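Local atomic coordinates of putative ABC transporter subunit, substrate-binding component (Rhodopseudomonas palustris, PDB entry 4EVS), a protein that binds 4-hydroxybenzoate and probably delivers such benzoate derivatives to an ABC transporter for uptake. Residues A[131-135]-A[162-166]; A[72-76]-A[302-306]. All blocks are in the same frame, centred on the assembly; numbering follows the deposited sequence.

Contact 1 (A[131-135]-A[162-166]); sequences AKVAK and TFEAE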
ATOM      1  N   ALA A 131      11.600 -12.267   0.807  1.00 17.55           N
ATOM      2  CA  ALA A 131      12.123 -13.589   1.206  1.00 18.39           C
ATOM      3  C   ALA A 131      13.329 -14.018   0.337  1.00 19.10           C
ATOM      4  O   ALA A 131      14.279 -14.646   0.837  1.00 20.31           O
ATOM      5  CB  ALA A 131      11.028 -14.617   1.176  1.00 19.71           C
ATOM      6  N   LYS A 132      13.309 -13.645  -0.940  1.00 19.62           N
ATOM      7  CA  LYS A 132      14.461 -13.855  -1.828  1.00 21.80           C
ATOM      8  C   LYS A 132      15.676 -13.073  -1.331  1.00 20.75           C
ATOM      9  O   LYS A 132      16.793 -13.599  -1.267  1.00 22.45           O
ATOM     10  CB  LYS A 132      14.084 -13.492  -3.270  1.00 22.75           C
ATOM     11  CG  LYS A 132      13.155 -14.523  -3.889  1.00 28.73           C
ATOM     12  CD  LYS A 132      12.674 -14.118  -5.282  1.00 33.59           C
ATOM     13  CE  LYS A 132      12.206 -15.325  -6.123  1.00 38.61           C
ATOM     14  NZ  LYS A 132      11.154 -16.179  -5.475  1.00 41.88           N
ATOM     15  N   VAL A 133      15.466 -11.812  -0.968  1.00 20.23           N
ATOM     16  CA  VAL A 133      16.564 -10.981  -0.513  1.00 19.79           C
ATOM     17  C   VAL A 133      17.080 -11.466   0.821  1.00 19.80           C
ATOM     18  O   VAL A 133      18.287 -11.409   1.088  1.00 19.77           O
ATOM     19  CB  VAL A 133      16.155  -9.526  -0.394  1.00 19.63           C
ATOM     20  CG1 VAL A 133      17.281  -8.685   0.263  1.00 20.99           C
ATOM     21  CG2 VAL A 133      15.782  -8.938  -1.799  1.00 21.59           C
ATOM     22  N   ALA A 134      16.172 -11.921   1.680  1.00 19.55           N
ATOM     23  CA  ALA A 134      16.603 -12.426   2.993  1.00 19.00           C
ATOM     24  C   ALA A 134      17.655 -13.497   2.804  1.00 20.33           C
ATOM     25  O   ALA A 134      18.654 -13.537   3.508  1.00 21.39           O
ATOM     26  CB  ALA A 134      15.407 -12.949   3.802  1.00 19.21           C
ATOM     27  N   LYS A 135      17.401 -14.420   1.886  1.00 21.43           N
ATOM     28  CA  LYS A 135      18.374 -15.460   1.555  1.00 22.79           C
ATOM     29  C   LYS A 135      19.679 -14.895   0.999  1.00 21.94           C
ATOM     30  O   LYS A 135      20.780 -15.280   1.434  1.00 23.24           O
ATOM     31  CB  LYS A 135      17.733 -16.428   0.541  1.00 24.07           C
ATOM     32  CG  LYS A 135      18.628 -17.504   0.007  1.00 27.66           C
ATOM     33  CD  LYS A 135      18.872 -18.508   1.053  1.00 29.49           C
ATOM     34  CE  LYS A 135      19.885 -19.557   0.578  1.00 33.45           C
ATOM     35  NZ  LYS A 135      20.070 -20.519   1.697  1.00 36.66           N
ATOM     36  N   THR A 162       8.395 -19.031   0.665  1.00 21.02           N
ATOM     37  CA  THR A 162       9.478 -18.666  -0.208  1.00 21.23           C
ATOM     38  C   THR A 162      10.834 -18.893   0.481  1.00 20.52           C
ATOM     39  O   THR A 162      11.758 -19.463  -0.112  1.00 20.95           O
ATOM     40  CB  THR A 162       9.323 -17.184  -0.643  1.00 20.27           C
ATOM     41  OG1 THR A 162       8.002 -16.959  -1.233  1.00 21.57           O
ATOM     42  CG2 THR A 162      10.426 -16.801  -1.590  1.00 20.20           C
ATOM     43  N   PHE A 163      10.947 -18.458   1.737  1.00 20.30           N
ATOM     44  CA  PHE A 163      12.200 -18.513   2.467  1.00 20.09           C
ATOM     45  C   PHE A 163      12.542 -19.977   2.739  1.00 20.62           C
ATOM     46  O   PHE A 163      13.709 -20.384   2.612  1.00 20.12           O
ATOM     47  CB  PHE A 163      12.127 -17.651   3.739  1.00 21.51           C
ATOM     48  CG  PHE A 163      13.427 -17.534   4.483  1.00 19.68           C
ATOM     49  CD1 PHE A 163      14.545 -16.967   3.894  1.00 20.74           C
ATOM     50  CD2 PHE A 163      13.554 -18.052   5.761  1.00 20.60           C
ATOM     51  CE1 PHE A 163      15.748 -16.884   4.565  1.00 21.00           C
ATOM     52  CE2 PHE A 163      14.760 -17.935   6.444  1.00 21.16           C
ATOM     53  CZ  PHE A 163      15.847 -17.370   5.848  1.00 21.34           C
ATOM     54  N   GLU A 164      11.544 -20.778   3.103  1.00 21.14           N
ATOM     55  CA  GLU A 164      11.801 -22.193   3.406  1.00 21.58           C
ATOM     56  C   GLU A 164      12.245 -22.943   2.150  1.00 20.89           C
ATOM     57  O   GLU A 164      13.124 -23.824   2.189  1.00 21.54           O
ATOM     58  CB  GLU A 164      10.583 -22.821   4.092  1.00 21.40           C
ATOM     59  CG  GLU A 164      10.430 -22.298   5.555  1.00 26.00           C
ATOM     60  CD  GLU A 164       9.137 -22.755   6.259  1.00 28.39           C
ATOM     61  OE1 GLU A 164       8.554 -23.773   5.851  1.00 31.92           O
ATOM     62  OE2 GLU A 164       8.682 -22.064   7.218  1.00 31.93           O
ATOM     63  N   ALA A 165      11.698 -22.563   1.005  1.00 21.75           N
ATOM     64  CA  ALA A 165      12.060 -23.208  -0.266  1.00 22.00           C
ATOM     65  C   ALA A 165      13.499 -22.930  -0.660  1.00 23.20           C
ATOM     66  O   ALA A 165      14.149 -23.778  -1.295  1.00 24.17           O
ATOM     67  CB  ALA A 165      11.100 -22.759  -1.380  1.00 22.48           C
ATOM     68  N   GLU A 166      14.016 -21.789  -0.223  1.00 23.55           N
ATOM     69  CA  GLU A 166      15.398 -21.413  -0.453  1.00 24.27           C
ATOM     70  C   GLU A 166      16.335 -21.982   0.589  1.00 24.10           C
ATOM     71  O   GLU A 166      17.549 -21.708   0.550  1.00 25.92           O
ATOM     72  CB  GLU A 166      15.523 -19.898  -0.411  1.00 25.54           C
ATOM     73  CG  GLU A 166      14.713 -19.228  -1.462  1.00 28.79           C
ATOM     74  CD  GLU A 166      14.635 -17.766  -1.256  1.00 32.38           C
ATOM     75  OE1 GLU A 166      14.612 -17.294  -0.074  1.00 32.47           O
ATOM     76  OE2 GLU A 166      14.596 -17.087  -2.299  1.00 35.85           O
TER
HETATM   77  O   HOH W   1      17.220 -15.636  -3.588  1.00 43.20           O
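Lys135 and Glu166 show how a long side chain can earn its place by its methylenes as well as its charge. The two chains slide past each other in opposite directions. Lys135 CB lies 3.3 Å from Glu166 OE1, and CG reaches Glu166 CB at 3.9 Å. The bend at chi2 (72°) then turns the chain toward the residue just past the end of helix 150-165: CD and CE pass alongside its carbonyl, and NZ donates a 3.0 Å hydrogen bond to Glu166 O, tilted 24° from the carbonyl plane. The ammonium thus grips a backbone oxygen there, while the Glu166 carboxylate reaches back to the other helix. There OE2 lies 3.3 Å from Lys132 CG, the two side chains crossing at about a right angle, and water 1 donates to both OE2 and Lys132 O. Beneath these polar groups, Ala131 CB packs against Thr162 CG2 at 3.6 Å, and Ala134 CB approaches Phe163 CE1 obliquely at 4.0 Å. Ala131 and Ala134 also rest on Phe159, one turn before Phe163. The contact joins helices 123-136 and 150-165, which flank in sequence strand 141-147, set between parallel strands 169-176 and 197-201 in an alpha/beta lobe of the periplasmic binding protein.

Contact 2 (A[72-76]-A[302-306]); sequences KVQYI and TGGKQ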
ATOM      1  N   LYS A  72     -24.911   9.753  -4.653  1.00 21.00           N
ATOM      2  CA  LYS A  72     -25.064   9.141  -5.981  1.00 20.73           C
ATOM      3  C   LYS A  72     -23.747   9.144  -6.762  1.00 20.20           C
ATOM      4  O   LYS A  72     -23.680   9.554  -7.922  1.00 21.83           O
ATOM      5  CB  LYS A  72     -26.168   9.837  -6.736  1.00 22.21           C
ATOM      6  CG  LYS A  72     -27.523   9.741  -6.021  1.00 25.13           C
ATOM      7  CD  LYS A  72     -28.641  10.386  -6.871  1.00 28.20           C
ATOM      8  CE  LYS A  72     -29.973  10.403  -6.152  1.00 33.84           C
ATOM      9  NZ  LYS A  72     -31.079  10.861  -7.048  1.00 37.69           N
ATOM     10  N   VAL A  73     -22.677   8.695  -6.098  1.00 18.36           N
ATOM     11  CA  VAL A  73     -21.372   8.521  -6.776  1.00 18.27           C
ATOM     12  C   VAL A  73     -21.443   7.439  -7.878  1.00 18.17           C
ATOM     13  O   VAL A  73     -22.244   6.492  -7.801  1.00 20.00           O
ATOM     14  CB  VAL A  73     -20.221   8.156  -5.792  1.00 17.28           C
ATOM     15  CG1 VAL A  73     -20.088   9.244  -4.669  1.00 18.58           C
ATOM     16  CG2 VAL A  73     -20.379   6.725  -5.237  1.00 18.42           C
ATOM     17  N   GLN A  74     -20.611   7.616  -8.900  1.00 18.25           N
ATOM     18  CA  GLN A  74     -20.381   6.627  -9.935  1.00 17.71           C
ATOM     19  C   GLN A  74     -19.183   5.733  -9.646  1.00 17.11           C
ATOM     20  O   GLN A  74     -19.122   4.646 -10.189  1.00 18.02           O
ATOM     21  CB  GLN A  74     -20.182   7.281 -11.321  1.00 17.70           C
ATOM     22  CG  GLN A  74     -21.433   7.698 -12.021  1.00 19.80           C
ATOM     23  CD  GLN A  74     -21.202   7.947 -13.502  1.00 22.19           C
ATOM     24  OE1 GLN A  74     -20.283   7.428 -14.095  1.00 28.03           O
ATOM     25  NE2 GLN A  74     -22.073   8.701 -14.103  1.00 24.02           N
ATOM     26  N   TYR A  75     -18.260   6.172  -8.779  1.00 16.06           N
ATOM     27  CA  TYR A  75     -17.042   5.445  -8.438  1.00 16.64           C
ATOM     28  C   TYR A  75     -16.757   5.654  -6.975  1.00 15.84           C
ATOM     29  O   TYR A  75     -17.050   6.723  -6.423  1.00 16.97           O
ATOM     30  CB  TYR A  75     -15.831   5.931  -9.281  1.00 17.15           C
ATOM     31  CG  TYR A  75     -16.080   5.814 -10.765  1.00 17.08           C
ATOM     32  CD1 TYR A  75     -16.683   6.839 -11.485  1.00 18.68           C
ATOM     33  CD2 TYR A  75     -15.741   4.642 -11.457  1.00 19.29           C
ATOM     34  CE1 TYR A  75     -16.968   6.689 -12.829  1.00 18.65           C
ATOM     35  CE2 TYR A  75     -16.017   4.508 -12.830  1.00 19.10           C
ATOM     36  CZ  TYR A  75     -16.642   5.521 -13.487  1.00 19.07           C
ATOM     37  OH  TYR A  75     -16.943   5.310 -14.822  1.00 21.01           O
ATOM     38  N   ILE A  76     -16.198   4.610  -6.358  1.00 15.96           N
ATOM     39  CA  ILE A  76     -15.627   4.672  -5.021  1.00 16.72           C
ATOM     40  C   ILE A  76     -14.135   4.415  -5.147  1.00 16.39           C
ATOM     41  O   ILE A  76     -13.704   3.578  -5.961  1.00 16.70           O
ATOM     42  CB  ILE A  76     -16.251   3.598  -4.087  1.00 17.44           C
ATOM     43  CG1 ILE A  76     -17.683   4.023  -3.777  1.00 18.77           C
ATOM     44  CG2 ILE A  76     -15.488   3.426  -2.761  1.00 17.69           C
ATOM     45  CD1 ILE A  76     -18.561   2.979  -3.135  1.00 20.50           C
ATOM     46  N   THR A 302     -16.712   5.275 -20.999  1.00 23.61           N
ATOM     47  CA  THR A 302     -18.168   5.202 -20.855  1.00 23.91           C
ATOM     48  C   THR A 302     -18.885   6.482 -21.268  1.00 24.84           C
ATOM     49  O   THR A 302     -20.121   6.546 -21.197  1.00 26.06           O
ATOM     50  CB  THR A 302     -18.556   4.920 -19.376  1.00 23.07           C
ATOM     51  OG1 THR A 302     -18.064   5.984 -18.554  1.00 22.51           O
ATOM     52  CG2 THR A 302     -17.961   3.587 -18.866  1.00 22.46           C
ATOM     53  N   GLY A 303     -18.147   7.533 -21.644  1.00 24.97           N
ATOM     54  CA  GLY A 303     -18.803   8.796 -21.983  1.00 24.37           C
ATOM     55  C   GLY A 303     -19.507   9.408 -20.789  1.00 23.48           C
ATOM     56  O   GLY A 303     -20.463  10.184 -20.939  1.00 27.09           O
ATOM     57  N   GLY A 304     -19.046   9.089 -19.592  1.00 23.63           N
ATOM     58  CA  GLY A 304     -19.655   9.643 -18.399  1.00 24.43           C
ATOM     59  C   GLY A 304     -20.909   8.909 -17.966  1.00 24.10           C
ATOM     60  O   GLY A 304     -21.529   9.286 -16.988  1.00 24.68           O
ATOM     61  N   LYS A 305     -21.262   7.842 -18.675  1.00 25.37           N
ATOM     62  CA  LYS A 305     -22.439   7.057 -18.339  1.00 26.73           C
ATOM     63  C   LYS A 305     -22.072   6.053 -17.274  1.00 25.25           C
ATOM     64  O   LYS A 305     -20.934   5.533 -17.227  1.00 25.14           O
ATOM     65  CB  LYS A 305     -22.990   6.344 -19.566  1.00 28.17           C
ATOM     66  CG  LYS A 305     -23.538   7.337 -20.611  1.00 32.59           C
ATOM     67  CD  LYS A 305     -24.294   6.647 -21.759  1.00 38.93           C
ATOM     68  CE  LYS A 305     -24.700   7.623 -22.867  1.00 42.15           C
ATOM     69  NZ  LYS A 305     -25.399   6.921 -24.001  1.00 45.98           N
ATOM     70  N   GLN A 306     -23.020   5.784 -16.388  1.00 24.02           N
ATOM     71  CA  GLN A 306     -22.793   4.764 -15.357  1.00 24.47           C
ATOM     72  C   GLN A 306     -22.918   3.408 -16.021  1.00 24.46           C
ATOM     73  O   GLN A 306     -24.029   2.979 -16.357  1.00 25.92           O
ATOM     74  CB  GLN A 306     -23.825   4.928 -14.247  1.00 24.95           C
ATOM     75  CG  GLN A 306     -23.577   4.012 -13.065  1.00 26.07           C
ATOM     76  CD  GLN A 306     -24.276   4.522 -11.798  1.00 26.45           C
ATOM     77  OE1 GLN A 306     -24.958   5.546 -11.827  1.00 31.26           O
ATOM     78  NE2 GLN A 306     -24.119   3.814 -10.706  1.00 26.05           N
TER
HETATM   79  O   HOH W   2     -18.595   7.124 -16.038  1.00 23.55           O
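In Gln74 the first torsion sets CG beside the backbone N (chi1 -80°), and the extended chain carries the amide to Gly304 O. Thr302, with OG1 in the crowded position between N and the carbonyl carbon (chi1 60°), meets the same amide through a water. The Gln74 amide works with both ends. NE2 donates to Gly304 O at 3.0 Å with a nearly straight path (170°); the acceptor lies in the amide plane, although the donor sits above the carbonyl plane and off its lone pairs. OE1 receives a 2.6 Å bond from water 2, which also donates to Thr302 OG1 at 2.8 Å. The same water accepts a 2.7 Å bond from Tyr75 OH and lies at the ring's edge, in its plane. Alongside, Gln306 CB lies 4.1 Å from Gln74 CD, while Gln306 NE2 bonds to Lys96 O. With a leucine in place of Gln74, Gly304 O would probably lose this amide donor and water 2 one of its three partners. Thr302 OG1 also bonds to Met298 O, tying the site to the last turn of helix 283-302. That helix ends in a Schellman motif at Gly303, within a type I' turn from Thr302 to Lys305 whose positive phi angles suit Gly303 and Gly304. This helix exit meets the segment leading into strand 75-78, an inner strand of the sheet in one lobe of a periplasmic binding protein.

Contacts 1 and 2 lie on opposite sides of the chain's centre, their centres about 44 Å apart, and hold no element in common. Each is partly buried, with an inner part and a solvent-facing margin, and neither includes a residue of the 4-hydroxybenzoate pocket. Contact 1 joins helices close in sequence; its alanine and phenylalanine packing lies beneath lysine and glutamate, and it buries 354 Å². Contact 2 brings together segments more than 220 residues apart, buries 202 Å², and relies on an amide, hydroxyls and a shared water rather than apolar packing or charge. The comparison matches their places: one between helix flanks, the other where the segment leading into strand 75-78 meets a turn after a helix.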